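Local coordinates for TRAP solute Binding Protein (Uncultured marine bacterium, PDB 5I7I) that probably captures aromatic acids for a TRAP transporter, as a solute-binding protein that holds 3-hydroxybenzoate in its ligand pocket, at residues F99-A112 and V227-L239. Residues are numbered along the deposited sequence; the frame is centred on the assembly and turned at random.
Sequences FPHLEAFELPFMPA and VSGSRGLYTTPFL. With 3HB (3-hydroxybenzoic acid), chain C.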
# COMPACT_ATOMS: atom_id res chain seq x y z
N PHE A 99 -5.58 -8.36 -9.01
CA PHE A 99 -5.88 -6.97 -9.38
C PHE A 99 -4.78 -6.51 -10.33
O PHE A 99 -3.92 -5.69 -9.97
CB PHE A 99 -6.00 -6.08 -8.14
CG PHE A 99 -6.94 -6.64 -7.11
CD1 PHE A 99 -8.32 -6.57 -7.28
CD2 PHE A 99 -6.44 -7.25 -5.98
CE1 PHE A 99 -9.18 -7.09 -6.34
CE2 PHE A 99 -7.29 -7.78 -5.04
CZ PHE A 99 -8.67 -7.70 -5.20
N PRO A 100 -4.78 -7.02 -11.56
CA PRO A 100 -3.60 -6.85 -12.42
C PRO A 100 -3.37 -5.42 -12.85
O PRO A 100 -2.21 -5.00 -13.00
CB PRO A 100 -3.90 -7.75 -13.62
CG PRO A 100 -5.41 -7.90 -13.61
CD PRO A 100 -5.78 -7.93 -12.15
N HIS A 101 -4.43 -4.64 -13.05
CA HIS A 101 -4.21 -3.25 -13.44
C HIS A 101 -3.42 -2.50 -12.39
O HIS A 101 -2.60 -1.63 -12.72
CB HIS A 101 -5.54 -2.53 -13.66
CG HIS A 101 -6.29 -2.95 -14.88
ND1 HIS A 101 -7.08 -4.08 -14.91
CD2 HIS A 101 -6.43 -2.36 -16.09
CE1 HIS A 101 -7.63 -4.19 -16.11
NE2 HIS A 101 -7.27 -3.15 -16.83
N LEU A 102 -3.66 -2.81 -11.12
CA LEU A 102 -3.05 -2.04 -10.05
C LEU A 102 -1.55 -2.25 -9.97
O LEU A 102 -0.85 -1.42 -9.38
CB LEU A 102 -3.74 -2.35 -8.72
CG LEU A 102 -5.25 -2.08 -8.70
CD1 LEU A 102 -5.81 -2.33 -7.30
CD2 LEU A 102 -5.60 -0.71 -9.18
N GLU A 103 -1.05 -3.36 -10.51
CA GLU A 103 0.39 -3.62 -10.53
C GLU A 103 1.16 -2.49 -11.19
O GLU A 103 2.35 -2.29 -10.89
CB GLU A 103 0.65 -4.92 -11.30
CG GLU A 103 0.06 -6.17 -10.65
CD GLU A 103 0.26 -7.41 -11.48
OE1 GLU A 103 1.09 -7.37 -12.42
OE2 GLU A 103 -0.42 -8.43 -11.21
N ALA A 104 0.55 -1.77 -12.13
CA ALA A 104 1.30 -0.72 -12.82
C ALA A 104 1.79 0.33 -11.84
O ALA A 104 2.86 0.91 -12.03
CB ALA A 104 0.44 -0.06 -13.90
N PHE A 105 1.02 0.57 -10.79
CA PHE A 105 1.40 1.57 -9.80
C PHE A 105 2.50 1.09 -8.87
O PHE A 105 3.06 1.92 -8.14
CB PHE A 105 0.18 2.02 -9.02
CG PHE A 105 -0.61 3.08 -9.71
CD1 PHE A 105 -1.54 2.77 -10.69
CD2 PHE A 105 -0.39 4.42 -9.41
CE1 PHE A 105 -2.26 3.77 -11.34
CE2 PHE A 105 -1.10 5.42 -10.07
CZ PHE A 105 -2.03 5.10 -11.01
N GLU A 106 2.83 -0.19 -8.92
CA GLU A 106 3.89 -0.76 -8.11
C GLU A 106 5.25 -0.75 -8.80
O GLU A 106 6.23 -1.19 -8.21
CB GLU A 106 3.55 -2.21 -7.76
CG GLU A 106 2.34 -2.37 -6.91
CD GLU A 106 2.19 -3.79 -6.46
OE1 GLU A 106 1.59 -4.59 -7.21
OE2 GLU A 106 2.73 -4.10 -5.38
N LEU A 107 5.33 -0.29 -10.05
CA LEU A 107 6.56 -0.40 -10.80
C LEU A 107 7.62 0.57 -10.28
O LEU A 107 7.31 1.55 -9.59
CB LEU A 107 6.28 -0.19 -12.29
CG LEU A 107 5.40 -1.27 -12.91
CD1 LEU A 107 5.06 -0.92 -14.35
CD2 LEU A 107 6.11 -2.63 -12.87
N PRO A 108 8.89 0.28 -10.56
CA PRO A 108 9.97 1.05 -9.93
C PRO A 108 9.85 2.53 -10.25
O PRO A 108 9.62 2.94 -11.39
CB PRO A 108 11.23 0.43 -10.54
CG PRO A 108 10.82 -1.03 -10.82
CD PRO A 108 9.41 -0.88 -11.30
N PHE A 109 10.02 3.34 -9.22
CA PHE A 109 10.12 4.79 -9.39
C PHE A 109 8.86 5.42 -9.97
O PHE A 109 8.91 6.53 -10.51
CB PHE A 109 11.40 5.17 -10.13
CG PHE A 109 12.62 4.75 -9.37
CD1 PHE A 109 13.06 5.48 -8.29
CD2 PHE A 109 13.28 3.58 -9.68
CE1 PHE A 109 14.15 5.07 -7.57
CE2 PHE A 109 14.38 3.16 -8.95
CZ PHE A 109 14.81 3.91 -7.89
N MET A 110 7.70 4.76 -9.80
CA MET A 110 6.42 5.35 -10.17
C MET A 110 5.92 6.44 -9.22
O MET A 110 5.33 7.42 -9.69
CB MET A 110 5.34 4.28 -10.28
CG MET A 110 5.45 3.50 -11.53
SD MET A 110 5.04 4.45 -13.02
CE MET A 110 3.29 4.56 -12.83
N PRO A 111 6.06 6.31 -7.89
CA PRO A 111 5.24 7.15 -7.01
C PRO A 111 5.82 8.53 -6.77
O PRO A 111 7.03 8.72 -6.59
CB PRO A 111 5.20 6.36 -5.70
CG PRO A 111 6.54 5.67 -5.68
CD PRO A 111 6.79 5.28 -7.12
N ALA A 112 4.93 9.51 -6.77
CA ALA A 112 5.22 10.81 -6.18
C ALA A 112 4.74 10.76 -4.72
O ALA A 112 4.80 9.70 -4.09
CB ALA A 112 4.54 11.92 -6.99
N VAL A 227 15.43 7.51 -1.45
CA VAL A 227 15.96 8.07 -2.68
C VAL A 227 15.63 9.55 -2.74
O VAL A 227 14.57 9.99 -2.28
CB VAL A 227 15.49 7.36 -3.96
CG1 VAL A 227 15.92 5.90 -3.95
CG2 VAL A 227 14.00 7.46 -4.11
N SER A 228 16.57 10.31 -3.26
CA SER A 228 16.37 11.73 -3.50
C SER A 228 15.57 11.92 -4.78
O SER A 228 15.34 10.98 -5.55
CB SER A 228 17.71 12.45 -3.60
OG SER A 228 18.42 12.03 -4.75
N GLY A 229 15.15 13.15 -5.01
CA GLY A 229 14.38 13.45 -6.20
C GLY A 229 12.89 13.30 -5.98
O GLY A 229 12.40 13.14 -4.87
N SER A 230 12.17 13.36 -7.10
CA SER A 230 10.73 13.53 -7.06
C SER A 230 9.95 12.26 -7.32
O SER A 230 8.72 12.31 -7.36
CB SER A 230 10.31 14.61 -8.06
OG SER A 230 10.70 14.21 -9.34
N ARG A 231 10.62 11.12 -7.49
CA ARG A 231 9.96 9.83 -7.61
C ARG A 231 10.61 8.85 -6.65
O ARG A 231 11.82 8.62 -6.71
CB ARG A 231 9.99 9.30 -9.04
CG ARG A 231 9.14 10.09 -10.00
CD ARG A 231 7.66 9.98 -9.68
NE ARG A 231 6.78 10.63 -10.65
CZ ARG A 231 6.49 11.93 -10.66
NH1 ARG A 231 5.69 12.44 -11.58
NH2 ARG A 231 6.97 12.72 -9.72
N GLY A 232 9.80 8.28 -5.76
CA GLY A 232 10.31 7.38 -4.76
C GLY A 232 10.47 5.97 -5.29
O GLY A 232 10.15 5.66 -6.44
N LEU A 233 11.02 5.11 -4.44
CA LEU A 233 11.43 3.78 -4.88
C LEU A 233 10.26 2.98 -5.42
O LEU A 233 10.35 2.40 -6.51
CB LEU A 233 12.08 3.05 -3.70
CG LEU A 233 12.72 1.72 -4.00
CD1 LEU A 233 13.94 1.94 -4.91
CD2 LEU A 233 13.12 1.03 -2.68
N TYR A 234 9.16 2.94 -4.68
CA TYR A 234 7.98 2.17 -5.06
C TYR A 234 6.88 2.56 -4.08
O TYR A 234 7.15 3.13 -3.01
CB TYR A 234 8.21 0.65 -4.96
CG TYR A 234 8.15 0.20 -3.51
CD1 TYR A 234 9.22 0.38 -2.66
CD2 TYR A 234 6.97 -0.32 -2.97
CE1 TYR A 234 9.14 0.04 -1.32
CE2 TYR A 234 6.88 -0.66 -1.61
CZ TYR A 234 7.97 -0.47 -0.79
OH TYR A 234 7.92 -0.74 0.56
N THR A 235 5.66 2.20 -4.44
CA THR A 235 4.58 2.13 -3.47
C THR A 235 3.76 0.90 -3.80
O THR A 235 3.99 0.23 -4.82
CB THR A 235 3.71 3.39 -3.47
OG1 THR A 235 2.84 3.34 -2.35
CG2 THR A 235 2.85 3.49 -4.72
N THR A 236 2.80 0.58 -2.94
CA THR A 236 1.90 -0.53 -3.22
C THR A 236 0.46 -0.13 -2.89
O THR A 236 0.21 0.53 -1.87
CB THR A 236 2.33 -1.84 -2.52
OG1 THR A 236 1.74 -2.98 -3.13
CG2 THR A 236 1.99 -1.82 -1.03
N PRO A 237 -0.49 -0.43 -3.78
CA PRO A 237 -1.87 0.01 -3.56
C PRO A 237 -2.56 -0.70 -2.41
O PRO A 237 -2.49 -1.93 -2.26
CB PRO A 237 -2.56 -0.28 -4.89
CG PRO A 237 -1.48 -0.15 -5.87
CD PRO A 237 -0.27 -0.73 -5.20
N PHE A 238 -3.24 0.10 -1.60
CA PHE A 238 -4.19 -0.32 -0.59
C PHE A 238 -5.61 -0.31 -1.15
O PHE A 238 -5.97 0.55 -1.95
CB PHE A 238 -4.17 0.66 0.57
CG PHE A 238 -2.84 0.82 1.27
CD1 PHE A 238 -2.07 -0.27 1.61
CD2 PHE A 238 -2.42 2.08 1.62
CE1 PHE A 238 -0.87 -0.11 2.30
CE2 PHE A 238 -1.23 2.27 2.32
CZ PHE A 238 -0.46 1.17 2.66
N LEU A 239 -6.42 -1.26 -0.68
CA LEU A 239 -7.83 -1.35 -1.05
C LEU A 239 -8.66 -1.13 0.20
O LEU A 239 -8.48 -1.83 1.20
CB LEU A 239 -8.16 -2.73 -1.61
CG LEU A 239 -7.29 -3.22 -2.76
CD1 LEU A 239 -7.67 -4.63 -3.16
CD2 LEU A 239 -7.41 -2.26 -3.95
C1' 3HB C . 3.36 -3.62 3.58
O1' 3HB C . 4.50 -3.31 3.14
O2' 3HB C . 2.95 -4.80 3.48
C1 3HB C . 2.50 -2.59 4.30
C2 3HB C . 2.88 -1.25 4.27
C3 3HB C . 2.12 -0.30 4.92
C4 3HB C . 1.00 -0.67 5.61
C5 3HB C . 0.62 -2.01 5.64
C6 3HB C . 1.36 -2.97 4.99
O3 3HB C . 2.51 1.02 4.87
O HOH W 1 5.72 2.00 -7.33
O HOH W 2 5.54 8.52 -12.14
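E106 reaches T236 and P237 with an extended side chain that can be followed atom by atom. Its CB lies near T235 O; CG then packs against the P237 ring, at 3.5 Å from P237 CD. Chi2 (-172°) extends the chain past P237 CD, E106 CD comes to 3.5 Å from T236 OG1, and the turn at chi3 presents OE2 to the hydroxyl, the two side chains lying alongside each other. T236 OG1 donates to E106 OE2 over 2.7 Å, from 53° out of the carboxylate plane, and T171 OG1 hydrogen-bonds to the same oxygen, so two hydroxyls grip one buried carboxylate atom. Without the carboxylate, as with an alanine here, T236 OG1 and T171 OG1 would probably lose their shared acceptor, and a gap is likely beside P237 CD.

Apolar contacts extend the interface to strand 237-243: L239 CD1 sits over one face of the F99 ring, 3.9 Å from its centroid, a CH-pi contact, while L239 CD2 meets L102 CD1. At the other end, the type II turn from L107 to M110 is fastened by its backbone. F109 N donates to L233 O over 2.9 Å, nearly straight at 172°, and F109 CZ rests on L233 CD1. G232 N bonds in turn to P111 O at 2.9 Å. Between these regions, water 1 accepts from T235 N and donates to F105 O and L107 O, bridging three backbone groups across the contact; water 2 similarly links R231 NE to M110 O, with A112 CB over a guanidinium face.

Direct bonds at buried E106 and T236, and the water at buried T235, thus tie the 99-112 loop to the backbone leading into strand 237-243, an inner strand of the five-stranded mixed sheet; F238, its CB pointing away from that loop, lies on the 3-hydroxybenzoate side.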